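Cephalosporin acylase (Bacillus halodurans, PDB 2NLZ) is of unknown function but probably cleaves or transfers amide-linked acyl groups, as an N-terminal nucleophile hydrolase related to gamma-glutamyltranspeptidases. Local coordinates at residues T64-L75 against M370-F381. The protein carries 1 engineered substitution. Numbering follows the deposited sequence.
Sequences TSNGIGSDAFAL and MVSFIQSNYMGF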
loop_
_atom_site.group_PDB
_atom_site.type_symbol
_atom_site.label_atom_id
_atom_site.label_comp_id
_atom_site.label_asym_id
_atom_site.label_seq_id
_atom_site.Cartn_x
_atom_site.Cartn_y
_atom_site.Cartn_z
ATOM N N THR D 64 -24.230 5.757 22.706
ATOM C CA THR D 64 -23.226 4.782 23.053
ATOM C C THR D 64 -21.996 5.434 23.651
ATOM O O THR D 64 -21.136 4.740 24.156
ATOM C CB THR D 64 -22.800 3.968 21.826
ATOM O OG1 THR D 64 -22.351 4.852 20.795
ATOM C CG2 THR D 64 -23.959 3.136 21.303
ATOM N N SER D 65 -21.912 6.761 23.605
ATOM C CA SER D 65 -20.705 7.476 24.031
ATOM C C SER D 65 -21.004 8.628 24.979
ATOM O O SER D 65 -20.137 9.449 25.285
ATOM C CB SER D 65 -19.971 8.028 22.808
ATOM O OG SER D 65 -19.465 6.981 22.008
ATOM N N ASN D 66 -22.229 8.671 25.472
ATOM C CA ASN D 66 -22.770 9.924 25.908
ATOM C C ASN D 66 -24.050 9.759 26.680
ATOM O O ASN D 66 -24.622 8.678 26.702
ATOM C CB ASN D 66 -23.089 10.717 24.655
ATOM C CG ASN D 66 -22.965 12.152 24.865
ATOM O OD1 ASN D 66 -23.493 12.938 24.100
ATOM N ND2 ASN D 66 -22.264 12.530 25.924
ATOM N N GLY D 67 -24.514 10.845 27.288
ATOM C CA GLY D 67 -25.828 10.886 27.918
ATOM C C GLY D 67 -26.124 12.245 28.514
ATOM O O GLY D 67 -25.247 13.103 28.615
ATOM N N ILE D 68 -27.374 12.446 28.910
ATOM C CA ILE D 68 -27.757 13.650 29.633
ATOM C C ILE D 68 -27.150 13.576 31.028
ATOM O O ILE D 68 -26.821 14.593 31.632
ATOM C CB ILE D 68 -29.287 13.790 29.703
ATOM C CG1 ILE D 68 -29.884 13.421 28.340
ATOM C CG2 ILE D 68 -29.690 15.194 30.186
ATOM C CD1 ILE D 68 -31.217 14.027 28.030
ATOM N N GLY D 69 -26.972 12.354 31.516
ATOM C CA GLY D 69 -26.283 12.117 32.779
ATOM C C GLY D 69 -24.764 12.098 32.695
ATOM O O GLY D 69 -24.105 11.469 33.529
ATOM N N SER D 70 -24.211 12.793 31.699
ATOM C CA SER D 70 -22.759 12.916 31.534
ATOM C C SER D 70 -22.217 14.062 32.355
ATOM O O SER D 70 -22.982 14.871 32.872
ATOM C CB SER D 70 -22.423 13.180 30.065
ATOM O OG SER D 70 -22.640 12.029 29.264
ATOM N N ASP D 71 -20.898 14.135 32.488
ATOM C CA ASP D 71 -20.296 15.448 32.741
ATOM C C ASP D 71 -19.532 15.942 31.513
ATOM O O ASP D 71 -19.366 15.187 30.554
ATOM C CB ASP D 71 -19.524 15.580 34.079
ATOM C CG ASP D 71 -18.679 14.393 34.412
ATOM O OD1 ASP D 71 -18.517 14.147 35.622
ATOM O OD2 ASP D 71 -18.176 13.717 33.495
ATOM N N ALA D 72 -19.116 17.211 31.537
ATOM C CA ALA D 72 -18.540 17.871 30.362
ATOM C C ALA D 72 -17.327 18.739 30.688
ATOM O O ALA D 72 -17.077 19.052 31.843
ATOM C CB ALA D 72 -19.604 18.709 29.673
ATOM N N PHE D 73 -16.579 19.123 29.659
ATOM C CA PHE D 73 -15.451 20.054 29.797
ATOM C C PHE D 73 -15.373 20.947 28.562
ATOM O O PHE D 73 -15.740 20.525 27.452
ATOM C CB PHE D 73 -14.127 19.300 29.939
ATOM C CG PHE D 73 -13.857 18.767 31.323
ATOM C CD1 PHE D 73 -13.096 19.489 32.220
ATOM C CD2 PHE D 73 -14.323 17.509 31.709
ATOM C CE1 PHE D 73 -12.821 18.979 33.481
ATOM C CE2 PHE D 73 -14.061 16.992 32.976
ATOM C CZ PHE D 73 -13.306 17.729 33.861
ATOM N N ALA D 74 -14.878 22.174 28.741
ATOM C CA ALA D 74 -14.750 23.100 27.607
ATOM C C ALA D 74 -13.594 24.074 27.720
ATOM O O ALA D 74 -13.293 24.577 28.804
ATOM C CB ALA D 74 -16.048 23.859 27.365
ATOM N N LEU D 75 -12.935 24.299 26.587
ATOM C CA LEU D 75 -12.043 25.429 26.424
ATOM C C LEU D 75 -12.683 26.330 25.387
ATOM O O LEU D 75 -12.831 25.946 24.224
ATOM C CB LEU D 75 -10.639 24.998 25.994
ATOM C CG LEU D 75 -9.663 24.596 27.110
ATOM C CD1 LEU D 75 -8.318 24.158 26.565
ATOM C CD2 LEU D 75 -9.483 25.746 28.081
ATOM N N MET D 370 -14.343 30.490 19.354
ATOM C CA MET D 370 -13.925 29.110 19.092
ATOM C C MET D 370 -14.105 28.271 20.348
ATOM O O MET D 370 -13.810 28.752 21.459
ATOM C CB MET D 370 -12.452 29.057 18.664
ATOM C CG MET D 370 -12.155 29.821 17.383
ATOM S SD MET D 370 -10.830 29.163 16.372
ATOM C CE MET D 370 -9.444 29.905 17.199
ATOM N N VAL D 371 -14.589 27.034 20.195
ATOM C CA VAL D 371 -14.715 26.148 21.360
ATOM C C VAL D 371 -14.282 24.701 21.144
ATOM O O VAL D 371 -14.572 24.090 20.120
ATOM C CB VAL D 371 -16.113 26.252 22.081
ATOM C CG1 VAL D 371 -17.177 26.804 21.160
ATOM C CG2 VAL D 371 -16.546 24.914 22.722
ATOM N N SER D 372 -13.553 24.193 22.132
ATOM C CA SER D 372 -13.240 22.786 22.284
ATOM C C SER D 372 -14.171 22.227 23.357
ATOM O O SER D 372 -14.071 22.613 24.516
ATOM C CB SER D 372 -11.793 22.655 22.753
ATOM O OG SER D 372 -11.338 21.313 22.762
ATOM N N PHE D 373 -15.081 21.336 22.970
ATOM C CA PHE D 373 -16.073 20.790 23.897
ATOM C C PHE D 373 -16.035 19.290 23.882
ATOM O O PHE D 373 -15.947 18.685 22.822
ATOM C CB PHE D 373 -17.494 21.226 23.517
ATOM C CG PHE D 373 -18.521 20.927 24.571
ATOM C CD1 PHE D 373 -18.827 21.870 25.549
ATOM C CD2 PHE D 373 -19.183 19.699 24.598
ATOM C CE1 PHE D 373 -19.775 21.594 26.534
ATOM C CE2 PHE D 373 -20.131 19.412 25.584
ATOM C CZ PHE D 373 -20.436 20.361 26.545
ATOM N N ILE D 374 -16.159 18.693 25.062
ATOM C CA ILE D 374 -16.142 17.254 25.183
ATOM C C ILE D 374 -17.023 16.797 26.359
ATOM O O ILE D 374 -17.021 17.429 27.419
ATOM C CB ILE D 374 -14.679 16.784 25.297
ATOM C CG1 ILE D 374 -14.551 15.269 25.220
ATOM C CG2 ILE D 374 -14.034 17.350 26.527
ATOM C CD1 ILE D 374 -13.173 14.825 24.812
ATOM N N GLN D 375 -17.808 15.734 26.165
ATOM C CA GLN D 375 -18.595 15.155 27.273
ATOM C C GLN D 375 -18.678 13.638 27.191
ATOM O O GLN D 375 -18.610 13.078 26.105
ATOM C CB GLN D 375 -20.003 15.782 27.390
ATOM C CG GLN D 375 -20.956 15.451 26.273
ATOM C CD GLN D 375 -22.267 16.181 26.362
ATOM O OE1 GLN D 375 -22.335 17.301 26.859
ATOM N NE2 GLN D 375 -23.321 15.557 25.859
ATOM N N SER D 376 -18.834 12.982 28.342
ATOM C CA SER D 376 -18.859 11.522 28.396
ATOM C C SER D 376 -19.602 10.943 29.604
ATOM O O SER D 376 -19.691 11.566 30.659
ATOM C CB SER D 376 -17.426 10.983 28.358
ATOM O OG SER D 376 -17.350 9.599 28.629
ATOM N N ASN D 377 -20.126 9.732 29.417
ATOM C CA ASN D 377 -20.637 8.901 30.496
ATOM C C ASN D 377 -19.565 7.950 31.025
ATOM O O ASN D 377 -19.869 6.955 31.679
ATOM C CB ASN D 377 -21.840 8.105 30.007
ATOM C CG ASN D 377 -23.153 8.748 30.396
ATOM O OD1 ASN D 377 -23.170 9.870 30.884
ATOM N ND2 ASN D 377 -24.263 8.029 30.195
ATOM N N TYR D 378 -18.309 8.290 30.744
ATOM C CA TYR D 378 -17.150 7.421 30.943
ATOM C C TYR D 378 -17.248 6.151 30.098
ATOM O O TYR D 378 -16.941 6.183 28.907
ATOM C CB TYR D 378 -16.887 7.147 32.424
ATOM C CG TYR D 378 -15.602 6.413 32.703
ATOM C CD1 TYR D 378 -14.428 6.717 32.012
ATOM C CD2 TYR D 378 -15.551 5.418 33.672
ATOM C CE1 TYR D 378 -13.240 6.032 32.275
ATOM C CE2 TYR D 378 -14.371 4.737 33.946
ATOM C CZ TYR D 378 -13.224 5.046 33.245
ATOM O OH TYR D 378 -12.062 4.367 33.520
ATOM N N MET D 379 -17.694 5.047 30.680
ATOM C CA MET D 379 -17.733 3.793 29.935
ATOM C C MET D 379 -18.995 3.608 29.089
ATOM O O MET D 379 -20.008 3.104 29.576
ATOM C CB MET D 379 -17.533 2.608 30.872
ATOM C CG MET D 379 -16.122 2.503 31.384
ATOM S SD MET D 379 -15.880 1.136 32.518
ATOM C CE MET D 379 -14.089 1.082 32.594
ATOM N N GLY D 380 -18.917 4.006 27.821
ATOM C CA GLY D 380 -19.997 3.785 26.870
ATOM C C GLY D 380 -21.289 4.442 27.303
ATOM O O GLY D 380 -21.370 5.664 27.394
ATOM N N PHE D 381 -22.297 3.620 27.583
ATOM C CA PHE D 381 -23.586 4.093 28.077
ATOM C C PHE D 381 -23.476 4.604 29.516
ATOM O O PHE D 381 -24.327 5.357 29.987
ATOM C CB PHE D 381 -24.626 2.975 27.986
ATOM C CG PHE D 381 -25.270 2.845 26.634
ATOM C CD1 PHE D 381 -26.375 3.628 26.293
ATOM C CD2 PHE D 381 -24.795 1.932 25.711
ATOM C CE1 PHE D 381 -26.987 3.510 25.050
ATOM C CE2 PHE D 381 -25.400 1.809 24.465
ATOM C CZ PHE D 381 -26.502 2.599 24.133
#
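F373 lays its ring beside the methyls of A72 and A74, on one face of an antiparallel strand pair in the buried beta core of this gamma-glutamyltranspeptidase-like Ntn-hydrolase fold. Strands 71-75 and 370-376 run at 168° to each other. F373 CG is anti to the backbone N (chi1 -169°), beside the carbonyl carbon, leaning the ring from A74, its pair partner, toward A72: CZ of F373 comes 3.6 Å from CB of A72, CD1 meets CB of A74, and F73 O sits over one ring face near the rim. A55 of helix 47-61 and L361 of strand 359-365 pack on F373.

Q375 shares this face. Its CB is 3.7 Å from CB of A72, and its chain, extended beyond CG, carries the amide past N66, amide planes 50° apart; OE1 is held by W126 NE1. D71, F73, L75, S372, I374 and S376 point to the other face, where CB of F73 touches CG2 of I374 at 3.9 Å and the F73 ring turns away to meet H419 edge-to-face.

F73 and I374 exchange two backbone hydrogen bonds, as do L75 and S372; at the D71-S376 end S376 N bonds D71 O at 3.2 Å, while the return bond is weak. Beyond the strands, S70 OG lies 2.8 Å from N377 OD1 and 2.9 Å from G67 O, two acceptors competing for one proton. In the flanking loops T64 CA makes a CH-pi contact over one face of the F381 ring, 4.1 Å from its centroid, and N377 ND2 reaches F381 O at 2.7 Å from above the carbonyl plane.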